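Local coordinates for glycosyl hydrolase family 2, TIM barrel domain protein (Faecalibacterium prausnitzii A2-165, PDB 6ED2) that probably hydrolyses beta-D-glucuronides as a gut bacterial beta-glucuronidase of glycosyl hydrolase family 2, at residues G44-S49 / N154-L159; A121-N126 / L138-T143; E559-T564 / K609-L614. One frame throughout, in Å; residues are numbered along the deposited sequence.

Contact 1: G44-S49 / N154-L159; sequences GMWRFS and NKLSVL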
loop_
_atom_site.group_PDB
_atom_site.type_symbol
_atom_site.label_atom_id
_atom_site.label_comp_id
_atom_site.label_asym_id
_atom_site.label_seq_id
_atom_site.Cartn_x
_atom_site.Cartn_y
_atom_site.Cartn_z
ATOM N N GLY A 44 7.528 34.148 4.645
ATOM C CA GLY A 44 7.242 33.832 6.012
ATOM C C GLY A 44 5.760 33.606 6.172
ATOM O O GLY A 44 5.080 33.229 5.222
ATOM N N MET A 45 5.280 33.816 7.392
ATOM C CA MET A 45 3.855 33.727 7.656
ATOM C C MET A 45 3.234 35.073 7.325
ATOM O O MET A 45 3.642 36.095 7.880
ATOM C CB MET A 45 3.566 33.347 9.106
ATOM C CG MET A 45 3.982 31.949 9.489
ATOM S SD MET A 45 3.179 30.628 8.532
ATOM C CE MET A 45 1.501 31.093 8.583
ATOM N N TRP A 46 2.269 35.074 6.411
ATOM C CA TRP A 46 1.472 36.250 6.106
ATOM C C TRP A 46 0.071 36.046 6.662
ATOM O O TRP A 46 -0.246 34.992 7.216
ATOM C CB TRP A 46 1.414 36.508 4.594
ATOM C CG TRP A 46 2.715 36.877 3.901
ATOM C CD1 TRP A 46 3.979 36.473 4.229
ATOM C CD2 TRP A 46 2.847 37.690 2.727
ATOM N NE1 TRP A 46 4.894 36.988 3.332
ATOM C CE2 TRP A 46 4.223 37.744 2.404
ATOM C CE3 TRP A 46 1.936 38.378 1.918
ATOM C CZ2 TRP A 46 4.711 38.465 1.309
ATOM C CZ3 TRP A 46 2.426 39.097 0.815
ATOM C CH2 TRP A 46 3.802 39.134 0.531
ATOM N N ARG A 47 -0.772 37.064 6.512
ATOM C CA ARG A 47 -2.199 36.949 6.767
ATOM C C ARG A 47 -2.932 36.715 5.447
ATOM O O ARG A 47 -2.446 37.057 4.367
ATOM C CB ARG A 47 -2.740 38.202 7.465
ATOM C CG ARG A 47 -1.984 38.636 8.724
ATOM C CD ARG A 47 -1.857 37.506 9.748
ATOM N NE ARG A 47 -3.165 36.998 10.188
ATOM C CZ ARG A 47 -3.323 35.981 11.036
ATOM N NH1 ARG A 47 -2.256 35.355 11.542
ATOM N NH2 ARG A 47 -4.545 35.578 11.373
ATOM N N PHE A 48 -4.123 36.139 5.548
ATOM C CA PHE A 48 -4.814 35.618 4.384
ATOM C C PHE A 48 -6.306 35.648 4.652
ATOM O O PHE A 48 -6.748 35.319 5.753
ATOM C CB PHE A 48 -4.343 34.182 4.072
ATOM C CG PHE A 48 -5.065 33.510 2.914
ATOM C CD1 PHE A 48 -4.467 33.435 1.664
ATOM C CD2 PHE A 48 -6.306 32.895 3.094
ATOM C CE1 PHE A 48 -5.105 32.781 0.592
ATOM C CE2 PHE A 48 -6.949 32.251 2.033
ATOM C CZ PHE A 48 -6.334 32.189 0.778
ATOM N N SER A 49 -7.079 36.028 3.638
ATOM C CA SER A 49 -8.523 35.966 3.748
ATOM C C SER A 49 -9.115 35.646 2.387
ATOM O O SER A 49 -8.708 36.230 1.379
ATOM C CB SER A 49 -9.105 37.287 4.266
ATOM O OG SER A 49 -10.488 37.120 4.475
ATOM N N ASN A 154 5.198 49.263 6.757
ATOM C CA ASN A 154 4.315 49.511 5.630
ATOM C C ASN A 154 3.454 48.285 5.387
ATOM O O ASN A 154 3.924 47.152 5.531
ATOM C CB ASN A 154 5.137 49.857 4.387
ATOM C CG ASN A 154 5.886 51.167 4.546
ATOM O OD1 ASN A 154 5.382 52.218 4.160
ATOM N ND2 ASN A 154 7.077 51.115 5.135
ATOM N N LYS A 155 2.194 48.511 5.022
ATOM C CA LYS A 155 1.263 47.418 4.782
ATOM C C LYS A 155 1.313 46.989 3.317
ATOM O O LYS A 155 1.178 47.816 2.409
ATOM C CB LYS A 155 -0.160 47.812 5.160
ATOM C CG LYS A 155 -1.147 46.696 4.870
ATOM C CD LYS A 155 -2.300 46.703 5.843
ATOM C CE LYS A 155 -1.867 46.188 7.195
ATOM N NZ LYS A 155 -2.996 46.297 8.158
ATOM N N LEU A 156 1.520 45.695 3.094
ATOM C CA LEU A 156 1.499 45.097 1.768
ATOM C C LEU A 156 0.269 44.214 1.680
ATOM O O LEU A 156 0.162 43.229 2.421
ATOM C CB LEU A 156 2.763 44.283 1.517
ATOM C CG LEU A 156 2.814 43.418 0.266
ATOM C CD1 LEU A 156 2.472 44.251 -0.984
ATOM C CD2 LEU A 156 4.206 42.811 0.176
ATOM N N SER A 157 -0.656 44.569 0.793
ATOM C CA SER A 157 -1.857 43.777 0.553
ATOM C C SER A 157 -1.882 43.327 -0.898
ATOM O O SER A 157 -1.664 44.134 -1.806
ATOM C CB SER A 157 -3.127 44.567 0.867
ATOM O OG SER A 157 -2.984 45.238 2.101
ATOM N N VAL A 158 -2.167 42.049 -1.117
ATOM C CA VAL A 158 -2.254 41.494 -2.459
ATOM C C VAL A 158 -3.652 40.928 -2.642
ATOM O O VAL A 158 -4.066 40.021 -1.911
ATOM C CB VAL A 158 -1.178 40.427 -2.717
ATOM C CG1 VAL A 158 -1.313 39.863 -4.136
ATOM C CG2 VAL A 158 0.209 41.012 -2.515
ATOM N N LEU A 159 -4.381 41.478 -3.609
ATOM C CA LEU A 159 -5.656 40.921 -4.041
ATOM C C LEU A 159 -5.359 40.011 -5.225
ATOM O O LEU A 159 -4.967 40.481 -6.300
ATOM C CB LEU A 159 -6.640 42.026 -4.409
ATOM C CG LEU A 159 -7.878 41.578 -5.180
ATOM C CD1 LEU A 159 -8.612 40.464 -4.442
ATOM C CD2 LEU A 159 -8.805 42.772 -5.436
#
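Leu156 meets the indole of Trp46 with one of its two methyls. CD2 of Leu156 lies 3.7 Å from CH2 of Trp46, at the far corner of the six-membered ring. The same methyl is 4.2 Å from CZ3 of Trp46. It approaches obliquely. The side chain of Leu156 leaves on the far side from the backbone N (chi1 171°), which brings CD2 to the indole, while CD1 packs on Val123 of the neighbouring strand 120-125. Val158, two residues on, points to the same side as Leu156. Its CG2 sits near the plane of the indole, at the edge, 4.4 Å from CZ3 of Trp46.

The two backbones are well separated: CA of Trp46 and CA of Leu156 are 9.9 Å apart. Strand 92-101 lies between them in the same sheet and pairs with both. Trp46 therefore reaches over this strand. Its polar corner is turned elsewhere, and NE1 of Trp46 bonds to the carbonyl of Leu42. That bond restrains the indole while its hydrocarbon end meets Leu156 and Val158. What joins the segments is carbon against carbon, and all three touching residues are buried. The contact is thus held by apolar packing on one face of the sheet. The one polar atom of the indole is satisfied by Leu42, so the ring can be buried without a polar cost at NE1.

Contact 2: A121-N126 / L138-T143; sequences ARVFVN and LPFDAT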
loop_
_atom_site.group_PDB
_atom_site.type_symbol
_atom_site.label_atom_id
_atom_site.label_comp_id
_atom_site.label_asym_id
_atom_site.label_seq_id
_atom_site.Cartn_x
_atom_site.Cartn_y
_atom_site.Cartn_z
ATOM N N ALA A 121 -2.992 39.419 -9.968
ATOM C CA ALA A 121 -2.765 40.131 -8.715
ATOM C C ALA A 121 -2.985 41.632 -8.883
ATOM O O ALA A 121 -2.668 42.213 -9.927
ATOM C CB ALA A 121 -1.346 39.867 -8.192
ATOM N N ARG A 122 -3.537 42.241 -7.840
ATOM C CA ARG A 122 -3.537 43.685 -7.636
ATOM C C ARG A 122 -2.837 43.954 -6.311
ATOM O O ARG A 122 -3.249 43.432 -5.269
ATOM C CB ARG A 122 -4.960 44.252 -7.629
ATOM C CG ARG A 122 -5.695 44.043 -8.954
ATOM C CD ARG A 122 -7.145 44.438 -8.876
ATOM N NE ARG A 122 -7.314 45.844 -8.515
ATOM C CZ ARG A 122 -8.491 46.373 -8.196
ATOM N NH1 ARG A 122 -9.583 45.605 -8.201
ATOM N NH2 ARG A 122 -8.584 47.656 -7.872
ATOM N N VAL A 123 -1.773 44.747 -6.354
ATOM C CA VAL A 123 -0.923 44.983 -5.196
ATOM C C VAL A 123 -1.193 46.381 -4.652
ATOM O O VAL A 123 -1.195 47.363 -5.404
ATOM C CB VAL A 123 0.557 44.797 -5.555
ATOM C CG1 VAL A 123 1.457 45.138 -4.367
ATOM C CG2 VAL A 123 0.783 43.369 -6.031
ATOM N N PHE A 124 -1.419 46.462 -3.344
ATOM C CA PHE A 124 -1.599 47.714 -2.631
ATOM C C PHE A 124 -0.514 47.844 -1.571
ATOM O O PHE A 124 -0.177 46.870 -0.889
ATOM C CB PHE A 124 -2.977 47.784 -1.966
ATOM C CG PHE A 124 -4.118 47.561 -2.914
ATOM C CD1 PHE A 124 -4.837 48.633 -3.414
ATOM C CD2 PHE A 124 -4.481 46.273 -3.306
ATOM C CE1 PHE A 124 -5.894 48.428 -4.292
ATOM C CE2 PHE A 124 -5.531 46.068 -4.192
ATOM C CZ PHE A 124 -6.234 47.149 -4.681
ATOM N N VAL A 125 0.040 49.045 -1.447
ATOM C CA VAL A 125 0.933 49.385 -0.353
ATOM C C VAL A 125 0.323 50.573 0.386
ATOM O O VAL A 125 0.001 51.598 -0.227
ATOM C CB VAL A 125 2.354 49.673 -0.851
ATOM C CG1 VAL A 125 3.189 50.345 0.232
ATOM C CG2 VAL A 125 3.000 48.370 -1.277
ATOM N N ASN A 126 0.119 50.414 1.695
ATOM C CA ASN A 126 -0.569 51.419 2.509
ATOM C C ASN A 126 -1.875 51.852 1.859
ATOM O O ASN A 126 -2.199 53.036 1.800
ATOM C CB ASN A 126 0.330 52.627 2.771
ATOM C CG ASN A 126 1.625 52.238 3.457
ATOM O OD1 ASN A 126 1.637 51.342 4.314
ATOM N ND2 ASN A 126 2.729 52.875 3.062
ATOM N N LEU A 138 5.087 33.960 -13.773
ATOM C CA LEU A 138 6.225 34.776 -14.172
ATOM C C LEU A 138 6.270 36.004 -13.279
ATOM O O LEU A 138 5.240 36.409 -12.732
ATOM C CB LEU A 138 6.135 35.180 -15.663
ATOM C CG LEU A 138 6.481 34.041 -16.626
ATOM C CD1 LEU A 138 5.955 34.334 -18.049
ATOM C CD2 LEU A 138 8.013 33.774 -16.641
ATOM N N PRO A 139 7.444 36.603 -13.099
ATOM C CA PRO A 139 7.606 37.630 -12.065
ATOM C C PRO A 139 7.162 39.011 -12.515
ATOM O O PRO A 139 7.122 39.332 -13.706
ATOM C CB PRO A 139 9.116 37.630 -11.797
ATOM C CG PRO A 139 9.716 37.151 -13.070
ATOM C CD PRO A 139 8.735 36.173 -13.662
ATOM N N PHE A 140 6.890 39.852 -11.516
ATOM C CA PHE A 140 6.591 41.251 -11.751
ATOM C C PHE A 140 7.012 42.081 -10.542
ATOM O O PHE A 140 7.109 41.579 -9.417
ATOM C CB PHE A 140 5.113 41.448 -12.061
ATOM C CG PHE A 140 4.204 41.097 -10.932
ATOM C CD1 PHE A 140 3.682 42.090 -10.116
ATOM C CD2 PHE A 140 3.850 39.771 -10.691
ATOM C CE1 PHE A 140 2.811 41.768 -9.071
ATOM C CE2 PHE A 140 2.993 39.441 -9.663
ATOM C CZ PHE A 140 2.469 40.442 -8.847
ATOM N N ASP A 141 7.245 43.370 -10.793
ATOM C CA ASP A 141 7.712 44.320 -9.794
ATOM C C ASP A 141 6.664 45.395 -9.517
ATOM O O ASP A 141 5.821 45.711 -10.366
ATOM C CB ASP A 141 9.012 44.991 -10.250
ATOM C CG ASP A 141 10.205 44.036 -10.262
ATOM O OD1 ASP A 141 10.274 43.129 -9.394
ATOM O OD2 ASP A 141 11.086 44.193 -11.145
ATOM N N ALA A 142 6.730 45.966 -8.315
ATOM C CA ALA A 142 5.915 47.115 -7.935
ATOM C C ALA A 142 6.826 48.168 -7.324
ATOM O O ALA A 142 7.466 47.913 -6.295
ATOM C CB ALA A 142 4.819 46.727 -6.944
ATOM N N THR A 143 6.891 49.339 -7.958
ATOM C CA THR A 143 7.717 50.431 -7.459
ATOM C C THR A 143 6.942 51.198 -6.402
ATOM O O THR A 143 5.811 51.626 -6.647
ATOM C CB THR A 143 8.139 51.356 -8.598
ATOM O OG1 THR A 143 9.187 50.731 -9.351
ATOM C CG2 THR A 143 8.660 52.689 -8.056
#
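Ala121 faces Phe140 at close range. CB of Ala121 is 3.9 Å from CZ of Phe140, the far end of the ring, and comes at it obliquely. The backbone of Ala121 is hydrogen-bonded to that of His133 on strand 128-134. Val123, two residues on, also turns toward the ring. CG2 of Val123 lies 4.0 Å from CE1 of Phe140, in the ring plane and against its edge. It is the methyl anti to the carbonyl carbon, and that position brings it to the ring edge.

Phe140 has its CG between the backbone N and the carbonyl carbon (chi1 64°). From there the ring extends toward strand 120-125 and meets both small side chains. Outside the two segments, it stacks with His133 and also meets Phe114, which probably limits its rotation. Further along, CA of Val123 and CA of Ala142 come to 7.7 Å. CB of Ala142 is directed toward strand 120-125 as well.

The contact is wholly apolar and buried. Strand 120-125 pairs with strands 128-134 and 152-161, whereas strand 140-143 pairs with 109-114. The two strands thus face each other through their side chains. This is the interior of a beta sandwich, as in the jelly-roll sugar-binding domain of family 2 glycosyl hydrolases.

Contact 3: E559-T564 / K609-L614; sequences EYLEMT and KDAAYL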
loop_
_atom_site.group_PDB
_atom_site.type_symbol
_atom_site.label_atom_id
_atom_site.label_comp_id
_atom_site.label_asym_id
_atom_site.label_seq_id
_atom_site.Cartn_x
_atom_site.Cartn_y
_atom_site.Cartn_z
ATOM N N GLU A 559 6.471 -3.176 -19.305
ATOM C CA GLU A 559 6.214 -3.748 -20.626
ATOM C C GLU A 559 5.918 -2.654 -21.635
ATOM O O GLU A 559 6.418 -2.686 -22.766
ATOM C CB GLU A 559 5.044 -4.742 -20.564
ATOM C CG GLU A 559 5.418 -6.087 -19.972
ATOM C CD GLU A 559 4.243 -6.812 -19.324
ATOM O OE1 GLU A 559 3.075 -6.513 -19.670
ATOM O OE2 GLU A 559 4.498 -7.658 -18.429
ATOM N N TYR A 560 5.116 -1.672 -21.228
ATOM C CA TYR A 560 4.780 -0.553 -22.099
ATOM C C TYR A 560 6.024 0.250 -22.449
ATOM O O TYR A 560 6.218 0.631 -23.611
ATOM C CB TYR A 560 3.729 0.317 -21.407
ATOM C CG TYR A 560 3.583 1.709 -21.952
ATOM C CD1 TYR A 560 2.532 2.023 -22.821
ATOM C CD2 TYR A 560 4.471 2.727 -21.586
ATOM C CE1 TYR A 560 2.375 3.299 -23.317
ATOM C CE2 TYR A 560 4.333 4.017 -22.099
ATOM C CZ TYR A 560 3.277 4.294 -22.965
ATOM O OH TYR A 560 3.106 5.564 -23.471
ATOM N N LEU A 561 6.890 0.499 -21.459
ATOM C CA LEU A 561 8.093 1.284 -21.715
ATOM C C LEU A 561 9.025 0.563 -22.680
ATOM O O LEU A 561 9.619 1.193 -23.562
ATOM C CB LEU A 561 8.821 1.598 -20.405
ATOM C CG LEU A 561 8.094 2.556 -19.452
ATOM C CD1 LEU A 561 8.804 2.679 -18.074
ATOM C CD2 LEU A 561 7.935 3.927 -20.108
ATOM N N GLU A 562 9.171 -0.755 -22.523
ATOM C CA GLU A 562 10.052 -1.500 -23.410
ATOM C C GLU A 562 9.525 -1.480 -24.835
ATOM O O GLU A 562 10.297 -1.319 -25.788
ATOM C CB GLU A 562 10.210 -2.936 -22.912
ATOM C CG GLU A 562 10.965 -3.026 -21.581
ATOM C CD GLU A 562 11.472 -4.422 -21.262
ATOM O OE1 GLU A 562 11.234 -5.347 -22.075
ATOM O OE2 GLU A 562 12.116 -4.585 -20.200
ATOM N N MET A 563 8.212 -1.649 -25.002
ATOM C CA MET A 563 7.637 -1.543 -26.339
ATOM C C MET A 563 7.849 -0.144 -26.899
ATOM O O MET A 563 8.340 0.020 -28.027
ATOM C CB MET A 563 6.154 -1.896 -26.307
ATOM C CG MET A 563 5.500 -1.827 -27.685
ATOM S SD MET A 563 4.930 -0.163 -28.140
ATOM C CE MET A 563 3.530 0.052 -27.063
ATOM N N THR A 564 7.510 0.878 -26.099
ATOM C CA THR A 564 7.617 2.263 -26.539
ATOM C C THR A 564 9.042 2.599 -26.965
ATOM O O THR A 564 9.258 3.198 -28.028
ATOM C CB THR A 564 7.130 3.191 -25.419
ATOM O OG1 THR A 564 5.786 2.839 -25.065
ATOM C CG2 THR A 564 7.127 4.663 -25.863
ATOM N N LYS A 609 9.881 4.451 -8.158
ATOM C CA LYS A 609 9.073 3.299 -8.510
ATOM C C LYS A 609 9.914 2.357 -9.360
ATOM O O LYS A 609 11.047 2.668 -9.738
ATOM C CB LYS A 609 7.806 3.709 -9.255
ATOM C CG LYS A 609 6.866 4.652 -8.497
ATOM C CD LYS A 609 5.520 4.705 -9.261
ATOM C CE LYS A 609 4.939 6.069 -9.258
ATOM N NZ LYS A 609 3.783 6.163 -10.220
ATOM N N ASP A 610 9.347 1.186 -9.668
ATOM C CA ASP A 610 10.128 0.182 -10.385
ATOM C C ASP A 610 10.623 0.730 -11.734
ATOM O O ASP A 610 11.755 0.437 -12.149
ATOM C CB ASP A 610 9.303 -1.131 -10.518
ATOM C CG ASP A 610 9.059 -1.870 -9.126
ATOM O OD1 ASP A 610 9.807 -1.668 -8.142
ATOM O OD2 ASP A 610 8.126 -2.704 -8.988
ATOM N N ALA A 611 9.834 1.584 -12.403
ATOM C CA ALA A 611 10.258 2.127 -13.694
ATOM C C ALA A 611 11.520 2.987 -13.600
ATOM O O ALA A 611 12.236 3.120 -14.601
ATOM C CB ALA A 611 9.129 2.945 -14.323
ATOM N N ALA A 612 11.811 3.574 -12.430
ATOM C CA ALA A 612 13.039 4.352 -12.294
ATOM C C ALA A 612 14.271 3.506 -12.570
ATOM O O ALA A 612 15.265 4.022 -13.087
ATOM C CB ALA A 612 13.138 4.984 -10.903
ATOM N N TYR A 613 14.222 2.210 -12.247
ATOM C CA TYR A 613 15.368 1.331 -12.488
ATOM C C TYR A 613 15.490 0.940 -13.960
ATOM O O TYR A 613 16.611 0.819 -14.482
ATOM C CB TYR A 613 15.265 0.104 -11.567
ATOM C CG TYR A 613 15.475 0.532 -10.124
ATOM C CD1 TYR A 613 16.765 0.754 -9.620
ATOM C CD2 TYR A 613 14.394 0.788 -9.291
ATOM C CE1 TYR A 613 16.964 1.192 -8.314
ATOM C CE2 TYR A 613 14.579 1.231 -7.991
ATOM C CZ TYR A 613 15.862 1.424 -7.508
ATOM O OH TYR A 613 16.036 1.859 -6.213
ATOM N N LEU A 614 14.365 0.779 -14.661
ATOM C CA LEU A 614 14.436 0.600 -16.107
ATOM C C LEU A 614 15.110 1.802 -16.765
ATOM O O LEU A 614 16.041 1.645 -17.564
ATOM C CB LEU A 614 13.037 0.362 -16.672
ATOM C CG LEU A 614 12.867 0.072 -18.171
ATOM C CD1 LEU A 614 11.543 -0.654 -18.414
ATOM C CD2 LEU A 614 12.894 1.366 -18.972
#
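Leu561, which meets Ala611 and Leu614 across the contact, also lays its CD2 at the edge of the Tyr560 ring, in the ring plane. One face of that ring carries OG1 of Thr564, 3.4 Å above the plane and over the centre. The same hydroxyl donates to the carbonyl O of Tyr560 from above the carbonyl plane, with OG1 and O 2.7 Å apart. N of Thr564 also donates to this oxygen, which is held twice. The Tyr613 ring has the carbonyl O of Asp610 at its edge. Trp346 meets this ring edge-to-face, and OH of Tyr613 is hydrogen-bonded to Glu555 of a neighbouring subunit.

CD1 of Leu561 touches CB of Ala611 at 3.8 Å. CD1 of Leu614 touches both CB of Leu561, at 4.1 Å, and CG of Glu562, at 4.0 Å. CG of Leu614 lies anti to N (chi1 -177°), which carries the methyl to the other helix. Glu562 contributes its aliphatic part at the exposed border.

The segment axes run nearly alongside, 11.0 Å apart at 27°, in the same direction. Such near-parallel neighbours belong to the outer helix layer of a TIM barrel. Helix 554-570 precedes the last barrel strand, 574-580, and helix 610-621 follows it.

Near the N terminus, strand 38-51 enters the sugar-binding domain. Contact 1 closes a long loop when strand 152-161 comes back to lie one strand away from it. Contact 2 closes a much shorter loop, from strand 120-125 to strand 140-143, and lies entirely within the first. The two share one sandwich, with centres 12 Å apart. Strands 120-125 and 152-161 are neighbours, probably hydrogen-bonded from Phe124 to Ser157 and from Arg122 to Leu159. Contact 3 comes later in the chain, in series with both. It closes the loop around the last barrel strand. Its centre is about 46 Å from each of the others, and it ties together two outer helices of the TIM barrel.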